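Galactitol 1-phosphate 5-dehydrogenase (Escherichia coli, PDB 4UEJ) catalyses the NAD-dependent, zinc-requiring oxidation of galactitol 1-phosphate to D-tagatose 6-phosphate. Local coordinates at residues 43-48 and 55-60; 107-112 and 119-124; 83-88 and 142-147; 136-141 and 341-346; 17-22 and 27-32. One frame throughout, in Å; residues are numbered along the deposited sequence.

Contacts 1 and 3 sit at the catalytic zinc: contact 1 holds its ligand H59, and contact 3 holds E144 close by. They touch each other, and contact 2 touches both through strand 107-108 and the loop that follows it. Contacts 1 to 3 are buried and join their segments by van der Waals packing. Contact 4 is partly buried and lies on the same mixed sheet as contacts 2 and 5; the carboxylate of E138 pairs with R320, outside the segments. Contact 5 is the outermost, away from the zinc sites, and there a hydrogen bond and a salt bridge join the segments. Strand 27-36 pairs with both 120-124 and 341-344, tying contacts 2, 4 and 5 together.

Contact 1. Residues 43-48 and 55-60; sequences PRIFKN and ITLGHE. With ZN (zinc ion), chain D.
The unusual feature is an arginine, R44, brought up to the zinc-bound H59 without bonding to it. NH1 of R44 lies 3.9 Å from CE1 of H59, and the guanidinium and imidazole planes are 88° apart. The R44 chain is extended from CG to NE. This carries the guanidinium past L57, whose CD2 touches R44 CD at 3.7 Å. The other leucine methyl, CD1, meets I45 CG1 at 3.6 Å. L57 thus touches two successive side chains of helix 41-46, R44 and I45. NH1 of R44 is held by D41 in a salt bridge and by S40.

In H59, CG sits between the backbone N and the carbonyl carbon, chi1 60°, and from there NE2 reaches the zinc at 2.1 Å. C38 is a second protein ligand, and a water bound at 2.0 Å from the zinc donates to OE2 of E60 at 2.6 Å. E60 is therefore second shell: it holds the water rather than the metal. F108 meets the imidazole edge-to-face. At G58 a side chain would strike the carbonyl oxygen before it. R44 thus spends its polar bonds on D41 and S40, and its positive charge, probably offset by D41, lies near the imidazole without bonding to it.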
# COMPACT_ATOMS: atom_id res chain seq x y z
N PRO A 43 -21.98 -5.95 -11.91
CA PRO A 43 -22.00 -7.24 -11.19
C PRO A 43 -23.30 -7.48 -10.43
O PRO A 43 -23.70 -8.64 -10.25
CB PRO A 43 -20.83 -7.12 -10.21
CG PRO A 43 -19.92 -6.10 -10.81
CD PRO A 43 -20.82 -5.13 -11.51
N ARG A 44 -23.96 -6.42 -9.97
CA ARG A 44 -25.20 -6.56 -9.21
C ARG A 44 -26.33 -7.03 -10.10
O ARG A 44 -27.20 -7.78 -9.67
CB ARG A 44 -25.59 -5.24 -8.53
CG ARG A 44 -24.57 -4.75 -7.51
CD ARG A 44 -25.05 -3.48 -6.79
NE ARG A 44 -24.01 -2.98 -5.88
CZ ARG A 44 -23.29 -1.89 -6.09
NH1 ARG A 44 -23.49 -1.14 -7.17
NH2 ARG A 44 -22.36 -1.53 -5.21
N ILE A 45 -26.30 -6.59 -11.35
CA ILE A 45 -27.35 -6.90 -12.30
C ILE A 45 -27.14 -8.27 -12.93
O ILE A 45 -28.06 -9.09 -13.01
CB ILE A 45 -27.44 -5.83 -13.41
CG1 ILE A 45 -27.71 -4.46 -12.79
CG2 ILE A 45 -28.53 -6.18 -14.41
CD1 ILE A 45 -27.53 -3.30 -13.75
N PHE A 46 -25.92 -8.53 -13.37
CA PHE A 46 -25.69 -9.70 -14.22
C PHE A 46 -24.98 -10.86 -13.53
O PHE A 46 -25.06 -11.99 -14.01
CB PHE A 46 -24.91 -9.27 -15.46
CG PHE A 46 -25.66 -8.32 -16.33
CD1 PHE A 46 -26.59 -8.78 -17.24
CD2 PHE A 46 -25.46 -6.95 -16.23
CE1 PHE A 46 -27.30 -7.90 -18.04
CE2 PHE A 46 -26.17 -6.07 -17.03
CZ PHE A 46 -27.08 -6.55 -17.94
N LYS A 47 -24.26 -10.58 -12.45
CA LYS A 47 -23.41 -11.61 -11.82
C LYS A 47 -23.90 -12.02 -10.45
O LYS A 47 -23.11 -12.49 -9.63
CB LYS A 47 -21.95 -11.14 -11.70
CG LYS A 47 -21.22 -10.85 -13.02
CD LYS A 47 -21.97 -11.37 -14.24
CE LYS A 47 -21.40 -12.62 -14.87
NZ LYS A 47 -22.37 -13.13 -15.88
N ASN A 48 -25.20 -11.86 -10.22
CA ASN A 48 -25.81 -12.15 -8.92
C ASN A 48 -24.99 -11.57 -7.77
O ASN A 48 -24.80 -12.22 -6.74
CB ASN A 48 -26.00 -13.66 -8.75
CG ASN A 48 -27.08 -14.21 -9.68
OD1 ASN A 48 -27.98 -13.48 -10.09
ND2 ASN A 48 -26.98 -15.49 -10.01
N ILE A 55 -34.20 -6.17 -6.40
CA ILE A 55 -33.58 -4.97 -5.85
C ILE A 55 -33.74 -3.83 -6.83
O ILE A 55 -33.78 -4.04 -8.04
CB ILE A 55 -32.09 -5.21 -5.53
CG1 ILE A 55 -31.49 -4.06 -4.73
CG2 ILE A 55 -31.29 -5.46 -6.81
CD1 ILE A 55 -30.07 -4.33 -4.22
N THR A 56 -33.86 -2.61 -6.32
CA THR A 56 -33.82 -1.43 -7.17
C THR A 56 -32.51 -0.71 -6.89
O THR A 56 -32.24 -0.30 -5.76
CB THR A 56 -35.02 -0.50 -6.93
OG1 THR A 56 -36.22 -1.17 -7.34
CG2 THR A 56 -34.87 0.79 -7.73
N LEU A 57 -31.67 -0.59 -7.92
CA LEU A 57 -30.36 0.00 -7.75
C LEU A 57 -30.39 1.52 -7.97
O LEU A 57 -31.46 2.12 -8.14
CB LEU A 57 -29.36 -0.65 -8.71
CG LEU A 57 -29.18 -2.17 -8.58
CD1 LEU A 57 -28.29 -2.73 -9.69
CD2 LEU A 57 -28.63 -2.52 -7.21
N GLY A 58 -29.22 2.13 -7.96
CA GLY A 58 -29.10 3.55 -8.25
C GLY A 58 -28.58 4.38 -7.08
O GLY A 58 -29.35 4.71 -6.16
N HIS A 59 -27.30 4.76 -7.12
CA HIS A 59 -26.73 5.60 -6.07
C HIS A 59 -26.04 6.85 -6.59
O HIS A 59 -25.28 7.51 -5.87
CB HIS A 59 -25.75 4.79 -5.21
CG HIS A 59 -24.59 4.22 -5.97
ND1 HIS A 59 -24.66 3.02 -6.64
CD2 HIS A 59 -23.32 4.67 -6.13
CE1 HIS A 59 -23.48 2.76 -7.19
NE2 HIS A 59 -22.66 3.74 -6.89
N GLU A 60 -26.32 7.19 -7.85
CA GLU A 60 -25.73 8.33 -8.52
C GLU A 60 -26.86 9.14 -9.09
O GLU A 60 -27.15 9.03 -10.28
CB GLU A 60 -24.79 7.89 -9.65
CG GLU A 60 -23.64 6.98 -9.27
CD GLU A 60 -22.82 6.56 -10.48
OE1 GLU A 60 -23.33 6.70 -11.62
OE2 GLU A 60 -21.66 6.12 -10.32
ZN ZN D . -20.65 4.03 -7.39
O HOH W 1 -20.31 5.85 -8.17

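Contact 2. Residues 107-112 and 119-124; sequences DFIGSR and EYIVVK
I109 packs two of its branches against two side chains of strand 120-124. The tighter meeting is at V123, where CG1 lies 3.6 Å from CD1 of I109, the two side chains crossing at about a right angle. The looser one is at I121, whose CD1 stands 3.9 Å from I109 CG2. In I109 the CG1 branch is anti to the carbonyl carbon, chi1 -68°, and CD1 reaches V123 from there. F61 of strand 60-68 touches both isoleucines and thickens this apolar patch.

Away from it the segments part and become more polar. D107 and R112 are partly exposed. OD1 of D107 accepts from the backbone N of F108 at 2.8 Å, on its anti side. The F108 carbonyl oxygen accepts from the N atoms of both S111 and R112, which holds the turn after strand 107-108. K124 NZ makes a salt bridge to E27 of strand 27-36. Between the two segments the fit near H59 appears to rest on apolar packing, while a backbone bond from I109 to P85 probably helps to place the loop.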
# COMPACT_ATOMS: atom_id res chain seq x y z
N ASP A 107 -25.86 1.84 6.06
CA ASP A 107 -26.80 1.55 4.98
C ASP A 107 -26.24 2.15 3.71
O ASP A 107 -25.36 3.01 3.74
CB ASP A 107 -28.18 2.12 5.27
CG ASP A 107 -29.30 1.33 4.61
OD1 ASP A 107 -29.01 0.48 3.73
OD2 ASP A 107 -30.47 1.55 4.99
N PHE A 108 -26.71 1.68 2.57
CA PHE A 108 -26.24 2.25 1.32
C PHE A 108 -27.36 2.24 0.30
O PHE A 108 -27.87 1.19 -0.07
CB PHE A 108 -25.03 1.51 0.78
CG PHE A 108 -24.30 2.26 -0.27
CD1 PHE A 108 -24.69 2.18 -1.60
CD2 PHE A 108 -23.25 3.10 0.06
CE1 PHE A 108 -24.03 2.90 -2.57
CE2 PHE A 108 -22.60 3.81 -0.89
CZ PHE A 108 -22.98 3.71 -2.22
N ILE A 109 -27.76 3.44 -0.12
CA ILE A 109 -28.85 3.59 -1.07
C ILE A 109 -28.42 3.01 -2.42
O ILE A 109 -27.42 3.43 -2.99
CB ILE A 109 -29.24 5.07 -1.18
CG1 ILE A 109 -29.86 5.53 0.14
CG2 ILE A 109 -30.15 5.33 -2.38
CD1 ILE A 109 -29.77 7.02 0.37
N GLY A 110 -29.17 2.02 -2.89
CA GLY A 110 -28.86 1.38 -4.16
C GLY A 110 -27.98 0.16 -4.04
O GLY A 110 -27.50 -0.37 -5.04
N SER A 111 -27.77 -0.31 -2.81
CA SER A 111 -26.99 -1.53 -2.61
C SER A 111 -27.52 -2.32 -1.42
O SER A 111 -27.89 -3.49 -1.54
CB SER A 111 -25.51 -1.20 -2.42
OG SER A 111 -24.74 -2.38 -2.23
N ARG A 112 -27.57 -1.68 -0.25
CA ARG A 112 -28.07 -2.34 0.94
C ARG A 112 -29.56 -2.05 1.18
O ARG A 112 -30.22 -2.76 1.93
CB ARG A 112 -27.24 -1.93 2.17
CG ARG A 112 -25.79 -2.37 2.07
CD ARG A 112 -25.00 -2.06 3.34
NE ARG A 112 -23.60 -2.46 3.18
CZ ARG A 112 -22.72 -2.50 4.18
NH1 ARG A 112 -23.07 -2.15 5.41
NH2 ARG A 112 -21.47 -2.88 3.94
N GLU A 119 -38.99 6.91 -9.67
CA GLU A 119 -39.50 8.27 -9.80
C GLU A 119 -39.37 9.06 -8.51
O GLU A 119 -39.10 10.26 -8.54
CB GLU A 119 -40.96 8.26 -10.24
CG GLU A 119 -41.18 7.81 -11.65
CD GLU A 119 -42.64 7.90 -12.03
OE1 GLU A 119 -43.13 9.04 -12.21
OE2 GLU A 119 -43.30 6.84 -12.12
N TYR A 120 -39.57 8.38 -7.39
CA TYR A 120 -39.43 9.00 -6.08
C TYR A 120 -38.68 8.09 -5.13
O TYR A 120 -38.71 6.87 -5.26
CB TYR A 120 -40.80 9.31 -5.47
CG TYR A 120 -41.64 10.29 -6.25
CD1 TYR A 120 -42.44 9.85 -7.30
CD2 TYR A 120 -41.67 11.64 -5.93
CE1 TYR A 120 -43.23 10.73 -8.02
CE2 TYR A 120 -42.47 12.53 -6.65
CZ TYR A 120 -43.24 12.07 -7.69
OH TYR A 120 -44.04 12.94 -8.41
N ILE A 121 -38.01 8.70 -4.16
CA ILE A 121 -37.39 7.93 -3.10
C ILE A 121 -37.47 8.69 -1.78
O ILE A 121 -37.45 9.92 -1.76
CB ILE A 121 -35.92 7.59 -3.46
CG1 ILE A 121 -35.35 6.56 -2.48
CG2 ILE A 121 -35.06 8.87 -3.54
CD1 ILE A 121 -33.94 6.08 -2.83
N VAL A 122 -37.60 7.96 -0.67
CA VAL A 122 -37.52 8.57 0.64
C VAL A 122 -36.17 8.21 1.27
O VAL A 122 -35.78 7.05 1.28
CB VAL A 122 -38.68 8.12 1.54
CG1 VAL A 122 -38.44 8.54 2.98
CG2 VAL A 122 -40.00 8.70 1.03
N VAL A 123 -35.46 9.21 1.76
CA VAL A 123 -34.14 9.02 2.38
C VAL A 123 -33.98 9.94 3.59
O VAL A 123 -34.80 10.84 3.80
CB VAL A 123 -32.98 9.29 1.40
CG1 VAL A 123 -33.09 8.41 0.15
CG2 VAL A 123 -32.93 10.76 1.00
N LYS A 124 -32.92 9.75 4.36
CA LYS A 124 -32.62 10.66 5.47
C LYS A 124 -32.13 12.00 4.94
O LYS A 124 -31.54 12.07 3.87
CB LYS A 124 -31.57 10.06 6.41
CG LYS A 124 -31.89 8.68 6.91
CD LYS A 124 -33.26 8.59 7.54
CE LYS A 124 -33.51 7.17 8.01
NZ LYS A 124 -34.87 6.97 8.58

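Contact 3. Residues 83-88 and 142-147; sequences CVPLLP and FIEPIT
The backbone of 83-88 leaves strand 80-83 and turns at P85 into the short strand 86-87, while 142-147 enters helix 143-155. P85 meets E144 through its CD and CG. Its CD lies 3.8 Å from CG of E144, and its CG is 3.9 Å from OE2 of the same residue. E144 has CG opposite the backbone N across the CA-CB bond, chi1 -160°, and the chain then bends at chi2, -85°. The bend sets OE2 beside P85 CG. C83 adds a marginal touch, its carbonyl O 4.5 Å from CB of E144.

Within the helix, T147 OG1 donates to the E144 carbonyl O at 2.7 Å, tilted 18° from the carbonyl plane. By similarity E144 is a ligand of the catalytic zinc; here its side chain stays about 4 Å from the metal at the nearest atoms. Around the pair, W299 of helix 297-307 touches E144 and P145 packs on helix 171-182. E60 touches both E144 and P145.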
# COMPACT_ATOMS: atom_id res chain seq x y z
N CYS A 83 -28.00 12.78 -4.23
CA CYS A 83 -28.02 11.78 -3.18
C CYS A 83 -26.62 11.51 -2.61
O CYS A 83 -25.67 11.38 -3.36
CB CYS A 83 -28.61 10.48 -3.70
SG CYS A 83 -28.63 9.15 -2.51
N VAL A 84 -26.55 11.46 -1.28
CA VAL A 84 -25.38 10.98 -0.55
C VAL A 84 -25.75 9.58 -0.09
O VAL A 84 -26.48 9.42 0.88
CB VAL A 84 -25.04 11.88 0.64
CG1 VAL A 84 -23.78 11.39 1.36
CG2 VAL A 84 -24.89 13.32 0.19
N PRO A 85 -25.31 8.55 -0.83
CA PRO A 85 -25.99 7.26 -0.68
C PRO A 85 -25.62 6.46 0.57
O PRO A 85 -26.41 5.62 0.99
CB PRO A 85 -25.59 6.49 -1.94
CG PRO A 85 -24.28 7.14 -2.38
CD PRO A 85 -24.44 8.59 -2.02
N LEU A 86 -24.45 6.73 1.15
CA LEU A 86 -24.02 6.03 2.37
C LEU A 86 -24.71 6.61 3.58
O LEU A 86 -24.79 7.83 3.72
CB LEU A 86 -22.50 6.15 2.56
CG LEU A 86 -22.01 5.64 3.93
CD1 LEU A 86 -22.07 4.18 3.86
CD2 LEU A 86 -20.63 6.10 4.29
N LEU A 87 -25.21 5.75 4.46
CA LEU A 87 -25.71 6.22 5.74
C LEU A 87 -24.94 5.53 6.86
O LEU A 87 -25.26 4.40 7.24
CB LEU A 87 -27.21 5.96 5.89
CG LEU A 87 -27.86 6.58 7.14
CD1 LEU A 87 -27.85 8.10 7.08
CD2 LEU A 87 -29.27 6.04 7.38
N PRO A 88 -23.91 6.20 7.38
CA PRO A 88 -23.21 5.66 8.55
C PRO A 88 -24.09 5.76 9.80
O PRO A 88 -25.10 6.48 9.80
CB PRO A 88 -21.97 6.55 8.67
CG PRO A 88 -22.27 7.77 7.92
CD PRO A 88 -23.36 7.49 6.93
N PHE A 142 -23.78 13.42 -11.20
CA PHE A 142 -22.37 13.10 -11.37
C PHE A 142 -21.55 13.44 -10.15
O PHE A 142 -20.36 13.11 -10.09
CB PHE A 142 -21.79 13.82 -12.59
CG PHE A 142 -22.18 13.19 -13.90
CD1 PHE A 142 -23.37 13.54 -14.52
CD2 PHE A 142 -21.38 12.22 -14.48
CE1 PHE A 142 -23.73 12.95 -15.72
CE2 PHE A 142 -21.74 11.64 -15.69
CZ PHE A 142 -22.93 12.00 -16.30
N ILE A 143 -22.17 14.09 -9.17
CA ILE A 143 -21.41 14.50 -7.99
C ILE A 143 -20.83 13.31 -7.24
O ILE A 143 -19.65 13.33 -6.88
CB ILE A 143 -22.26 15.34 -7.05
CG1 ILE A 143 -22.60 16.66 -7.72
CG2 ILE A 143 -21.52 15.60 -5.73
CD1 ILE A 143 -23.19 17.66 -6.78
N GLU A 144 -21.65 12.29 -7.00
CA GLU A 144 -21.18 11.11 -6.30
C GLU A 144 -19.99 10.44 -7.03
O GLU A 144 -18.95 10.19 -6.40
CB GLU A 144 -22.36 10.15 -6.08
CG GLU A 144 -22.15 9.12 -4.98
CD GLU A 144 -21.42 7.90 -5.45
OE1 GLU A 144 -21.20 7.77 -6.67
OE2 GLU A 144 -21.05 7.06 -4.60
N PRO A 145 -20.10 10.18 -8.35
CA PRO A 145 -18.92 9.58 -8.98
C PRO A 145 -17.69 10.51 -9.04
O PRO A 145 -16.55 9.99 -8.99
CB PRO A 145 -19.42 9.20 -10.39
CG PRO A 145 -20.69 9.94 -10.58
CD PRO A 145 -21.29 10.07 -9.21
N ILE A 146 -17.88 11.82 -9.09
CA ILE A 146 -16.74 12.75 -8.98
C ILE A 146 -16.03 12.55 -7.65
O ILE A 146 -14.80 12.47 -7.59
CB ILE A 146 -17.18 14.20 -9.10
CG1 ILE A 146 -17.64 14.47 -10.53
CG2 ILE A 146 -16.01 15.15 -8.79
CD1 ILE A 146 -18.40 15.74 -10.64
N THR A 147 -16.81 12.44 -6.59
CA THR A 147 -16.18 12.36 -5.27
C THR A 147 -15.39 11.08 -5.06
O THR A 147 -14.56 11.05 -4.18
CB THR A 147 -17.20 12.47 -4.11
OG1 THR A 147 -18.12 11.36 -4.14
CG2 THR A 147 -17.95 13.82 -4.19

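Contact 4. Residues 136-141 and 341-346; sequences PIEDGA and KVLLIP
L343 points from strand 341-344 at A141 and E138 of the turn 136-141. The purely apolar touch is between CD2 of L343 and CB of A141, a loose 4.4 Å.

The carboxylate of E138 lies against aliphatic methyls. CD1 of L343 is 3.9 Å from CD of E138 and 4.0 Å from both CG and OE2 of E138. I345 adds CD1, 4.2 Å from OE1 of E138, with the two side chains crossing at about a right angle. E138 is stretched out: CG lies anti to the backbone N, chi1 177°, and the chain stays straight as far as CD. This brings both CG and the carboxylate up to the leucine methyl.

In the fold, strand 341-344 is the C-terminal return of the chain to the mixed sheet of the GroES-like catalytic domain. It runs antiparallel to strand 27-36 and parallel to 317-321. The segment 136-141 leads toward helix 143-155.

The side-chain polar partners lie outside the two segments. OE2 of E138 forms a salt bridge with R320 of strand 317-321. With an alanine here, R320 would probably lose this carboxylate and a gap would open beside CD1 of L343. K341, at the start of the strand, bridges to E60 and also gives a hydrogen bond to the L37 carbonyl.

Backbone bonds support the turn: G140 N reaches I137 O at 2.9 Å, and D139 N reaches P136 O at 2.9 Å.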
# COMPACT_ATOMS: atom_id res chain seq x y z
N PRO A 136 -27.48 22.78 -13.57
CA PRO A 136 -28.43 21.93 -14.28
C PRO A 136 -28.60 20.64 -13.49
O PRO A 136 -27.61 20.04 -13.08
CB PRO A 136 -27.75 21.69 -15.64
CG PRO A 136 -26.83 22.87 -15.81
CD PRO A 136 -26.32 23.15 -14.42
N ILE A 137 -29.85 20.27 -13.22
CA ILE A 137 -30.16 19.21 -12.27
C ILE A 137 -29.53 17.89 -12.70
O ILE A 137 -29.07 17.12 -11.86
CB ILE A 137 -31.68 19.05 -12.08
CG1 ILE A 137 -31.98 18.09 -10.92
CG2 ILE A 137 -32.37 18.60 -13.36
CD1 ILE A 137 -31.46 18.59 -9.60
N GLU A 138 -29.47 17.66 -14.01
CA GLU A 138 -28.86 16.45 -14.55
C GLU A 138 -27.42 16.31 -14.09
O GLU A 138 -26.96 15.20 -13.83
CB GLU A 138 -28.93 16.44 -16.08
CG GLU A 138 -28.24 15.25 -16.73
CD GLU A 138 -28.35 15.24 -18.24
OE1 GLU A 138 -29.49 15.12 -18.76
OE2 GLU A 138 -27.30 15.34 -18.92
N ASP A 139 -26.71 17.43 -13.97
CA ASP A 139 -25.30 17.39 -13.56
C ASP A 139 -25.14 16.84 -12.16
O ASP A 139 -24.06 16.38 -11.79
CB ASP A 139 -24.66 18.78 -13.59
CG ASP A 139 -24.56 19.36 -14.98
OD1 ASP A 139 -25.07 18.73 -15.94
OD2 ASP A 139 -23.99 20.47 -15.11
N GLY A 140 -26.20 16.93 -11.37
CA GLY A 140 -26.14 16.52 -9.98
C GLY A 140 -25.90 15.03 -9.83
O GLY A 140 -25.36 14.58 -8.81
N ALA A 141 -26.31 14.27 -10.84
CA ALA A 141 -26.11 12.82 -10.81
C ALA A 141 -24.64 12.44 -10.93
O ALA A 141 -24.29 11.27 -10.76
CB ALA A 141 -26.91 12.15 -11.91
N LYS A 341 -21.66 6.68 -19.60
CA LYS A 341 -22.68 6.83 -18.56
C LYS A 341 -24.07 6.65 -19.13
O LYS A 341 -24.49 7.38 -20.04
CB LYS A 341 -22.56 8.19 -17.87
CG LYS A 341 -23.59 8.40 -16.76
CD LYS A 341 -23.50 7.34 -15.66
CE LYS A 341 -22.12 7.37 -14.99
NZ LYS A 341 -22.01 6.46 -13.82
N VAL A 342 -24.78 5.66 -18.62
CA VAL A 342 -26.17 5.45 -18.97
C VAL A 342 -27.04 6.13 -17.92
O VAL A 342 -27.01 5.77 -16.75
CB VAL A 342 -26.50 3.96 -19.06
CG1 VAL A 342 -27.99 3.75 -19.36
CG2 VAL A 342 -25.63 3.29 -20.11
N LEU A 343 -27.80 7.14 -18.34
CA LEU A 343 -28.64 7.88 -17.40
C LEU A 343 -30.10 7.50 -17.52
O LEU A 343 -30.64 7.42 -18.62
CB LEU A 343 -28.51 9.38 -17.60
CG LEU A 343 -27.19 10.05 -17.23
CD1 LEU A 343 -27.24 11.51 -17.65
CD2 LEU A 343 -26.95 9.90 -15.74
N LEU A 344 -30.74 7.28 -16.38
CA LEU A 344 -32.19 7.23 -16.32
C LEU A 344 -32.70 8.65 -16.10
O LEU A 344 -32.29 9.33 -15.16
CB LEU A 344 -32.66 6.31 -15.19
CG LEU A 344 -34.15 6.34 -14.87
CD1 LEU A 344 -34.99 5.76 -16.00
CD2 LEU A 344 -34.42 5.59 -13.59
N ILE A 345 -33.58 9.08 -16.99
CA ILE A 345 -34.22 10.39 -16.90
C ILE A 345 -35.74 10.18 -16.82
O ILE A 345 -36.41 10.08 -17.85
CB ILE A 345 -33.86 11.28 -18.12
CG1 ILE A 345 -32.34 11.40 -18.29
CG2 ILE A 345 -34.51 12.66 -18.01
CD1 ILE A 345 -31.61 11.95 -17.07
N PRO A 346 -36.28 10.10 -15.58
CA PRO A 346 -37.71 9.84 -15.35
C PRO A 346 -38.66 10.79 -16.08
O PRO A 346 -38.31 11.94 -16.31
CB PRO A 346 -37.84 10.01 -13.83
CG PRO A 346 -36.49 9.64 -13.30
CD PRO A 346 -35.53 10.20 -14.31

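Contact 5. Residues 17-22 and 27-32; sequences SVIPEI and EVRVKI
The loop between strands 11-16 and 27-36 packs over a face of the mixed sheet of the GroES-like domain, with R29 of the sheet meeting P20 and E21 of the loop. NH1 of R29 donates to the carbonyl O of P20 at 3.0 Å, with an N-H...O angle of 132°. The donor lies in the carbonyl plane, on a lone pair, though the oxygen is 33° out of the guanidinium plane. OE1 of E21 forms a longer salt bridge to NH1 of R29 at 3.5 Å, its carboxylate turned 71° from the guanidinium. CG of R29 lies anti to the backbone N, and a bend at chi3 brings NH1 to the loop. CG2 of I19 touches CD of R29 at 3.9 Å. NE of R29 makes a salt bridge to D66 of strand 60-68. A leucine in place of this arginine is likely to leave the P20 carbonyl without this donor and E21 and D66 without their positive partner.

At the other end I22 and E27 lie alongside, pointing opposite ways, CG2 of I22 to CB of E27 at 4.0 Å. CD1 of I22 lies 4.2 Å from CA of V28. E27 OE1 accepts from K23 N. The arrangement is that of a connecting loop packed on a beta-sheet face, over strands 120-124, 27-36 and 60-68.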
# COMPACT_ATOMS: atom_id res chain seq x y z
N SER A 17 -45.28 0.70 -8.45
CA SER A 17 -45.53 0.61 -7.02
C SER A 17 -45.99 1.96 -6.46
O SER A 17 -46.00 2.96 -7.17
CB SER A 17 -44.28 0.14 -6.28
OG SER A 17 -43.25 1.11 -6.37
N VAL A 18 -46.35 1.97 -5.18
CA VAL A 18 -46.84 3.18 -4.55
C VAL A 18 -45.68 4.13 -4.24
O VAL A 18 -44.56 3.69 -3.97
CB VAL A 18 -47.64 2.85 -3.26
CG1 VAL A 18 -46.72 2.34 -2.16
CG2 VAL A 18 -48.44 4.06 -2.78
N ILE A 19 -45.94 5.43 -4.34
CA ILE A 19 -44.99 6.44 -3.89
C ILE A 19 -44.68 6.20 -2.42
O ILE A 19 -45.59 6.06 -1.61
CB ILE A 19 -45.54 7.87 -4.04
CG1 ILE A 19 -46.26 8.04 -5.38
CG2 ILE A 19 -44.43 8.89 -3.88
CD1 ILE A 19 -45.36 8.21 -6.54
N PRO A 20 -43.38 6.15 -2.07
CA PRO A 20 -43.03 5.97 -0.66
C PRO A 20 -43.39 7.19 0.18
O PRO A 20 -43.31 8.32 -0.32
CB PRO A 20 -41.52 5.75 -0.69
CG PRO A 20 -41.07 6.38 -1.98
CD PRO A 20 -42.20 6.15 -2.94
N GLU A 21 -43.79 6.98 1.42
CA GLU A 21 -44.17 8.08 2.29
C GLU A 21 -43.06 8.39 3.29
O GLU A 21 -42.25 7.53 3.62
CB GLU A 21 -45.47 7.76 3.03
CG GLU A 21 -46.67 7.57 2.11
CD GLU A 21 -47.03 8.82 1.32
OE1 GLU A 21 -46.79 9.94 1.82
OE2 GLU A 21 -47.56 8.68 0.20
N ILE A 22 -43.02 9.63 3.74
CA ILE A 22 -42.10 10.03 4.80
C ILE A 22 -42.59 9.42 6.10
O ILE A 22 -43.76 9.60 6.46
CB ILE A 22 -42.00 11.56 4.92
CG1 ILE A 22 -41.32 12.14 3.67
CG2 ILE A 22 -41.25 11.96 6.18
CD1 ILE A 22 -41.29 13.64 3.64
N GLU A 27 -36.55 12.60 7.62
CA GLU A 27 -36.51 12.13 6.24
C GLU A 27 -36.98 13.19 5.24
O GLU A 27 -37.65 14.14 5.60
CB GLU A 27 -37.36 10.87 6.07
CG GLU A 27 -36.77 9.67 6.75
CD GLU A 27 -37.64 8.44 6.62
OE1 GLU A 27 -38.87 8.58 6.43
OE2 GLU A 27 -37.09 7.32 6.69
N VAL A 28 -36.59 13.00 3.98
CA VAL A 28 -37.12 13.81 2.88
C VAL A 28 -37.54 12.89 1.75
O VAL A 28 -37.09 11.74 1.67
CB VAL A 28 -36.08 14.81 2.34
CG1 VAL A 28 -35.59 15.74 3.43
CG2 VAL A 28 -34.91 14.05 1.72
N ARG A 29 -38.40 13.38 0.86
CA ARG A 29 -38.70 12.64 -0.35
C ARG A 29 -38.15 13.39 -1.54
O ARG A 29 -38.32 14.60 -1.66
CB ARG A 29 -40.21 12.40 -0.53
CG ARG A 29 -40.53 11.56 -1.76
CD ARG A 29 -41.94 10.97 -1.74
NE ARG A 29 -42.97 12.00 -1.65
CZ ARG A 29 -43.86 12.07 -0.68
NH1 ARG A 29 -43.86 11.16 0.29
NH2 ARG A 29 -44.77 13.04 -0.67
N VAL A 30 -37.49 12.66 -2.42
CA VAL A 30 -36.91 13.26 -3.61
C VAL A 30 -37.62 12.80 -4.88
O VAL A 30 -37.78 11.61 -5.11
CB VAL A 30 -35.41 12.93 -3.73
CG1 VAL A 30 -34.82 13.61 -4.94
CG2 VAL A 30 -34.68 13.34 -2.46
N LYS A 31 -38.02 13.75 -5.71
CA LYS A 31 -38.48 13.41 -7.04
C LYS A 31 -37.26 13.36 -7.94
O LYS A 31 -36.59 14.37 -8.16
CB LYS A 31 -39.50 14.43 -7.55
CG LYS A 31 -40.05 14.11 -8.91
CD LYS A 31 -41.09 15.15 -9.32
CE LYS A 31 -41.33 15.13 -10.82
NZ LYS A 31 -42.35 16.15 -11.23
N ILE A 32 -36.94 12.17 -8.44
CA ILE A 32 -35.67 11.94 -9.12
C ILE A 32 -35.67 12.46 -10.56
O ILE A 32 -36.58 12.18 -11.34
CB ILE A 32 -35.32 10.44 -9.08
CG1 ILE A 32 -35.11 10.02 -7.63
CG2 ILE A 32 -34.07 10.15 -9.90
CD1 ILE A 32 -34.87 8.55 -7.43